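Local atomic coordinates of protein FkbI (Streptomyces hygroscopicus, PDB entry 1R2J), a protein that probably oxidises, with FAD as cofactor, an acyl group carried on an acyl carrier protein while building the methoxymalonyl extender unit of the polyketide FK520. Residues A[229-232]-A[233-236]; A[303-306]-A[307-311]; A[339-342]-A[343-347]. One frame throughout, in Å; residues are numbered along the deposited sequence.

Contact 1 (A[229-232]-A[233-236]); sequences VAWG and CVGI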
# COMPACT_ATOMS: atom_id res chain seq x y z
N VAL A 229 4.76 -0.64 0.25
CA VAL A 229 4.50 -1.96 -0.30
C VAL A 229 5.73 -2.84 -0.09
O VAL A 229 5.59 -4.02 0.23
CB VAL A 229 4.17 -1.91 -1.80
CG1 VAL A 229 4.27 -3.31 -2.42
CG2 VAL A 229 2.77 -1.35 -2.00
N ALA A 230 6.91 -2.26 -0.26
CA ALA A 230 8.15 -3.02 -0.08
C ALA A 230 8.23 -3.58 1.35
O ALA A 230 8.53 -4.76 1.55
CB ALA A 230 9.36 -2.13 -0.38
N TRP A 231 7.95 -2.74 2.34
CA TRP A 231 7.98 -3.19 3.73
C TRP A 231 6.83 -4.16 3.98
O TRP A 231 6.96 -5.10 4.76
CB TRP A 231 7.87 -2.00 4.70
CG TRP A 231 9.16 -1.27 4.89
CD1 TRP A 231 9.47 -0.01 4.45
CD2 TRP A 231 10.32 -1.75 5.59
NE1 TRP A 231 10.75 0.32 4.83
CE2 TRP A 231 11.29 -0.73 5.53
CE3 TRP A 231 10.63 -2.94 6.26
CZ2 TRP A 231 12.56 -0.86 6.11
CZ3 TRP A 231 11.88 -3.07 6.84
CH2 TRP A 231 12.83 -2.04 6.76
N GLY A 232 5.71 -3.94 3.30
CA GLY A 232 4.58 -4.83 3.45
C GLY A 232 4.99 -6.22 3.01
O GLY A 232 4.63 -7.22 3.65
N CYS A 233 5.75 -6.30 1.93
CA CYS A 233 6.20 -7.58 1.40
C CYS A 233 7.19 -8.27 2.32
O CYS A 233 7.24 -9.49 2.38
CB CYS A 233 6.80 -7.41 0.01
SG CYS A 233 5.55 -6.89 -1.18
N VAL A 234 7.99 -7.48 3.02
CA VAL A 234 8.92 -8.05 3.99
C VAL A 234 8.04 -8.75 5.03
O VAL A 234 8.38 -9.83 5.52
CB VAL A 234 9.76 -6.96 4.69
CG1 VAL A 234 10.61 -7.59 5.80
CG2 VAL A 234 10.67 -6.27 3.68
N GLY A 235 6.90 -8.14 5.35
CA GLY A 235 5.98 -8.72 6.32
C GLY A 235 5.42 -10.04 5.84
O GLY A 235 5.34 -11.02 6.60
N ILE A 236 5.05 -10.09 4.56
CA ILE A 236 4.52 -11.31 3.98
C ILE A 236 5.58 -12.42 4.08
O ILE A 236 5.27 -13.56 4.42
CB ILE A 236 4.13 -11.08 2.51
CG1 ILE A 236 3.00 -10.04 2.45
CG2 ILE A 236 3.69 -12.40 1.88
CD1 ILE A 236 2.53 -9.69 1.04
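Val229 and Cys233 meet one turn apart on a buried part of helix 219-248, each by a single branch. With CG1 anti to the backbone N (chi1 165°), the Val229 methyl points at the next turn, where the sulfur is. In Cys233, SG sits beside its own backbone N (chi1 -66°) and leans back, and the two meet at 4.0 Å between Val229 CG1 and Cys233 SG. The sulfur also lies 3.2 Å from the carbonyl O of Val229. Cysteine suits this place by its size, being slim enough to fit against Ala307, Ala311 and Met343 of the neighbouring helices.

A second pair, Trp231 and Val234, touches more lightly. The benzo part of the indole brings CE3 to 4.2 Å from Val234 CG2, an oblique approach, while that same methyl rests 3.4 Å from Ala230 O. Further along, Ile236 lays CG1 3.5 Å from Gly232 O. The backbone beneath is regular: Cys233 N donates to Val229 O at 2.8 Å, and the next three amides repeat the i to i+4 pattern.

Residue size follows the neighbours. Ala230 and Cys233 are small where helix 297-322 brings in Ala303, Ala307 and Ala311, whereas Trp231 spreads its broad ring among Cys282 of helix 262-287 and Ala62 of helix 54-67. Helix 332-345 packs on Val229, Cys233 and Ile236. Helix 219-248 is thus packed by four others here, within the mainly helical C-terminal domain of the acyl-CoA dehydrogenase fold.

Contact 2 (A[303-306]-A[307-311]); sequences AKHV and AAERA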
# COMPACT_ATOMS: atom_id res chain seq x y z
N ALA A 303 13.60 -1.56 -3.96
CA ALA A 303 13.06 -2.25 -2.79
C ALA A 303 11.70 -2.86 -3.04
O ALA A 303 11.44 -4.01 -2.68
CB ALA A 303 12.99 -1.29 -1.61
N LYS A 304 10.81 -2.09 -3.65
CA LYS A 304 9.48 -2.58 -3.94
C LYS A 304 9.57 -3.77 -4.88
O LYS A 304 8.96 -4.81 -4.64
CB LYS A 304 8.62 -1.47 -4.55
CG LYS A 304 7.19 -1.88 -4.85
CD LYS A 304 7.03 -2.46 -6.25
CE LYS A 304 5.74 -3.27 -6.36
NZ LYS A 304 5.72 -4.12 -7.59
N HIS A 305 10.35 -3.61 -5.94
CA HIS A 305 10.52 -4.66 -6.95
C HIS A 305 11.01 -5.99 -6.38
O HIS A 305 10.36 -7.03 -6.54
CB HIS A 305 11.48 -4.16 -8.04
CG HIS A 305 11.69 -5.15 -9.15
ND1 HIS A 305 10.65 -5.65 -9.91
CD2 HIS A 305 12.82 -5.69 -9.65
CE1 HIS A 305 11.14 -6.47 -10.82
NE2 HIS A 305 12.45 -6.51 -10.69
N VAL A 306 12.15 -5.95 -5.70
CA VAL A 306 12.73 -7.15 -5.11
C VAL A 306 11.87 -7.76 -4.01
O VAL A 306 11.66 -8.97 -3.99
CB VAL A 306 14.13 -6.87 -4.54
CG1 VAL A 306 15.09 -6.51 -5.67
CG2 VAL A 306 14.07 -5.74 -3.56
N ALA A 307 11.37 -6.94 -3.10
CA ALA A 307 10.55 -7.44 -2.00
C ALA A 307 9.30 -8.11 -2.54
O ALA A 307 8.87 -9.15 -2.04
CB ALA A 307 10.18 -6.30 -1.04
N ALA A 308 8.72 -7.53 -3.58
CA ALA A 308 7.51 -8.09 -4.17
C ALA A 308 7.79 -9.42 -4.87
O ALA A 308 7.09 -10.41 -4.61
CB ALA A 308 6.90 -7.09 -5.15
N GLU A 309 8.79 -9.45 -5.74
CA GLU A 309 9.12 -10.68 -6.45
C GLU A 309 9.54 -11.78 -5.46
O GLU A 309 9.14 -12.93 -5.61
CB GLU A 309 10.23 -10.45 -7.50
CG GLU A 309 9.75 -9.68 -8.74
CD GLU A 309 10.53 -10.01 -10.02
OE1 GLU A 309 9.94 -9.95 -11.11
OE2 GLU A 309 11.74 -10.33 -9.93
N ARG A 310 10.34 -11.42 -4.46
CA ARG A 310 10.77 -12.39 -3.46
C ARG A 310 9.59 -12.85 -2.60
O ARG A 310 9.53 -14.01 -2.22
CB ARG A 310 11.86 -11.79 -2.56
CG ARG A 310 13.16 -11.40 -3.29
CD ARG A 310 13.70 -12.54 -4.18
NE ARG A 310 13.95 -13.76 -3.42
CZ ARG A 310 13.84 -14.99 -3.93
NH1 ARG A 310 13.48 -15.15 -5.20
NH2 ARG A 310 14.10 -16.05 -3.17
N ALA A 311 8.67 -11.93 -2.30
CA ALA A 311 7.50 -12.29 -1.49
C ALA A 311 6.60 -13.27 -2.25
O ALA A 311 6.07 -14.22 -1.67
CB ALA A 311 6.71 -11.04 -1.11
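His305 and Glu309 stand one turn apart on helix 297-322, an i to i+4 pair in the C-terminal helical bundle of the acyl-CoA dehydrogenase fold. The Glu309 side chain starts against the carbonyl of the preceding turn: CB is 3.6 Å from His305 O, and CG, held beside the backbone N by a chi1 of -74°, stays 3.5 Å from that oxygen. Beyond CG the chain is extended and reaches the imidazole, with CD 3.7 Å from His305 CE1. Ring and carboxylate planes are 35° apart. Glu309 OE2 lies 4.0 Å from His305 NE2, a packing distance. Glu309 OE1 is 3.7 Å from His305 CE1 and forms a salt bridge with Arg354 of helix 350-361, which also packs on His305. With an alanine here, the Arg354 guanidinium would probably lose this carboxylate mate and the His305 ring would be freer to turn.

Toward helix 219-248 the residues are small: Ala307 and Ala311 lie against Cys233. Lys304, though buried, is long enough for its NZ to pass Ala308 CB at 4.0 Å and donate to Met343 O and Gly348 O. Beneath the His305–Glu309 pair, Glu309 N reaches His305 O at 3.0 Å in a nearly straight bond, 172° at the hydrogen.

Contact 3 (A[339-342]-A[343-347]); sequences DAKL and MEIIE. With FAD (flavin-adenine dinucleotide), chain B.
The carbonyl of Leu342 is tightly gripped by Ile346, a loop residue, through its backbone N and CG2, while Lys341 lies on the exposed side. Leu342 O takes two amides: Ile346 N at 3.1 Å, nearly along the C=O axis, and Ile345 N from above the carbonyl plane. Ile346 has CG1 set between the backbone N and the carbonyl carbon (chi1 81°), which puts CG2 beside its own N, 3.3 Å from Leu342 O and 3.5 Å from C8 of the flavin. Leu342 adds CD2, 3.5 Å from the C7M methyl of FAD, and Ile345 brings CG2 to 3.3 Å from the ribityl O3'. Branched apolar side chains suit a surface that must fit a methylated ring and its ribityl chain.

The outer side is looser and polar. Lys341, bent at its second and third torsions, crosses Glu344 at about a right angle; its NZ forms a salt bridge of 2.9 Å to Glu344 OE2, met from above the carboxylate plane. Glu344, partly exposed, also touches helix 297-322. Lys341 CE lies 4.1 Å from Ile345 CD1, a thin apolar contact.

The inner side is an apolar wall of the FAD pocket: Leu342 and Ile346 lie beside the dimethylbenzene end of the isoalloxazine, Ile345 beside the ribityl chain.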
# COMPACT_ATOMS: atom_id res chain seq x y z
N ASP A 339 -2.01 -12.55 -2.07
CA ASP A 339 -1.64 -11.16 -1.82
C ASP A 339 -0.34 -10.76 -2.48
O ASP A 339 -0.26 -9.69 -3.07
CB ASP A 339 -1.55 -10.88 -0.30
CG ASP A 339 -2.87 -11.07 0.42
OD1 ASP A 339 -3.93 -11.12 -0.24
OD2 ASP A 339 -2.85 -11.16 1.67
N ALA A 340 0.67 -11.62 -2.39
CA ALA A 340 1.98 -11.35 -2.97
C ALA A 340 1.92 -11.22 -4.49
O ALA A 340 2.63 -10.42 -5.09
CB ALA A 340 2.99 -12.44 -2.57
N LYS A 341 1.06 -12.03 -5.11
CA LYS A 341 0.90 -11.99 -6.56
C LYS A 341 0.48 -10.57 -6.96
O LYS A 341 1.01 -10.00 -7.91
CB LYS A 341 -0.16 -13.01 -6.98
CG LYS A 341 -0.47 -13.03 -8.47
CD LYS A 341 0.75 -13.43 -9.29
CE LYS A 341 1.35 -12.22 -10.01
NZ LYS A 341 2.57 -12.61 -10.78
N LEU A 342 -0.47 -10.01 -6.21
CA LEU A 342 -0.97 -8.67 -6.49
C LEU A 342 0.12 -7.60 -6.31
O LEU A 342 0.17 -6.64 -7.07
CB LEU A 342 -2.18 -8.36 -5.59
CG LEU A 342 -3.56 -8.34 -6.28
CD1 LEU A 342 -3.63 -9.40 -7.37
CD2 LEU A 342 -4.65 -8.56 -5.24
N MET A 343 1.00 -7.79 -5.33
CA MET A 343 2.08 -6.84 -5.08
C MET A 343 3.06 -6.74 -6.25
O MET A 343 3.69 -5.70 -6.45
CB MET A 343 2.83 -7.21 -3.81
CG MET A 343 1.96 -7.18 -2.55
SD MET A 343 1.16 -5.58 -2.29
CE MET A 343 -0.44 -5.88 -3.07
N GLU A 344 3.18 -7.82 -7.03
CA GLU A 344 4.06 -7.83 -8.20
C GLU A 344 3.47 -6.98 -9.33
O GLU A 344 4.18 -6.57 -10.25
CB GLU A 344 4.25 -9.25 -8.72
CG GLU A 344 5.20 -10.12 -7.91
CD GLU A 344 5.37 -11.51 -8.51
OE1 GLU A 344 6.50 -11.86 -8.91
OE2 GLU A 344 4.36 -12.26 -8.56
N ILE A 345 2.16 -6.75 -9.25
CA ILE A 345 1.43 -6.00 -10.26
C ILE A 345 1.25 -4.50 -9.95
O ILE A 345 1.36 -3.67 -10.85
CB ILE A 345 0.03 -6.65 -10.47
CG1 ILE A 345 0.20 -8.08 -11.00
CG2 ILE A 345 -0.81 -5.80 -11.42
CD1 ILE A 345 -1.02 -8.98 -10.79
N ILE A 346 0.99 -4.16 -8.68
CA ILE A 346 0.76 -2.76 -8.29
C ILE A 346 1.99 -1.93 -7.92
O ILE A 346 3.08 -2.47 -7.76
CB ILE A 346 -0.25 -2.67 -7.11
CG1 ILE A 346 0.46 -2.94 -5.77
CG2 ILE A 346 -1.33 -3.70 -7.30
CD1 ILE A 346 -0.45 -2.71 -4.54
N GLU A 347 1.80 -0.61 -7.79
CA GLU A 347 2.86 0.34 -7.44
C GLU A 347 4.06 0.20 -8.38
O GLU A 347 5.21 0.25 -7.95
CB GLU A 347 3.30 0.12 -5.99
CG GLU A 347 2.20 0.39 -4.96
CD GLU A 347 2.06 1.86 -4.60
OE1 GLU A 347 1.09 2.21 -3.90
OE2 GLU A 347 2.93 2.66 -5.02
PA FAD B . -1.69 -2.77 -17.70
O1A FAD B . -1.13 -1.64 -16.96
O2A FAD B . -2.97 -2.98 -18.47
O5B FAD B . -1.23 -4.17 -17.29
C5B FAD B . -0.22 -4.45 -18.17
C4B FAD B . 0.53 -5.73 -18.05
O4B FAD B . 1.41 -5.34 -19.16
C3B FAD B . 1.36 -5.67 -16.81
O3B FAD B . 1.79 -6.95 -16.50
C2B FAD B . 2.46 -4.78 -17.14
O2B FAD B . 3.71 -4.87 -16.42
C1B FAD B . 2.68 -4.99 -18.67
N9A FAD B . 3.10 -3.78 -19.30
C8A FAD B . 2.42 -2.56 -19.56
N7A FAD B . 3.12 -1.65 -20.15
C5A FAD B . 4.36 -2.23 -20.34
C6A FAD B . 5.55 -1.78 -20.92
N6A FAD B . 5.68 -0.56 -21.46
N1A FAD B . 6.63 -2.65 -20.94
C2A FAD B . 6.53 -3.89 -20.40
N3A FAD B . 5.39 -4.43 -19.80
C4A FAD B . 4.34 -3.46 -19.84
N1 FAD B . -4.47 2.17 -8.39
C2 FAD B . -4.60 3.42 -7.77
O2 FAD B . -4.55 4.48 -8.41
N3 FAD B . -4.79 3.47 -6.40
C4 FAD B . -4.88 2.34 -5.55
O4 FAD B . -5.06 2.50 -4.30
C4X FAD B . -4.78 1.12 -6.18
N5 FAD B . -4.89 -0.05 -5.32
C5X FAD B . -4.83 -1.32 -5.94
C6 FAD B . -4.96 -2.52 -5.19
C7 FAD B . -4.94 -3.83 -5.76
C7M FAD B . -5.09 -5.06 -4.87
C8 FAD B . -4.79 -3.94 -7.17
C8M FAD B . -4.78 -5.26 -7.92
C9 FAD B . -4.64 -2.81 -7.94
C9A FAD B . -4.63 -1.49 -7.36
N10 FAD B . -4.48 -0.23 -8.15
C10 FAD B . -4.57 1.05 -7.60
C1' FAD B . -4.21 -0.60 -9.48
C2' FAD B . -2.61 -0.75 -9.76
O2' FAD B . -2.29 0.66 -9.99
C3' FAD B . -2.54 -1.42 -11.01
O3' FAD B . -2.02 -2.75 -10.79
C4' FAD B . -1.79 -1.07 -12.32
O4' FAD B . -1.84 0.23 -12.85
C5' FAD B . -2.55 -2.01 -13.12
O5' FAD B . -2.82 -1.59 -14.43
P FAD B . -3.81 -2.55 -15.27
O1P FAD B . -3.83 -1.21 -15.59
O2P FAD B . -4.72 -2.72 -16.52
O3P FAD B . -2.81 -2.75 -16.53

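How the contacts relate
The contacts come in order along the chain, on helices 219-248, 297-322 and 332-345, all within the C-terminal domain of the acyl-CoA dehydrogenase fold. Their centres are about 8 Å (contacts 1 and 2), 9 Å (2 and 3) and 11 Å (1 and 3) apart, and each touches the other two, so the three form a compact cluster in the helical bundle. Cys233 CB lies 3.4 Å from Ala307 O between contacts 1 and 2, Val229 CG2 3.5 Å from Glu347 CG between 1 and 3, and Ala311 O 3.7 Å from Ala340 CB between 2 and 3. Contact 3 alone touches FAD, so the other two back the helix that lines the flavin pocket.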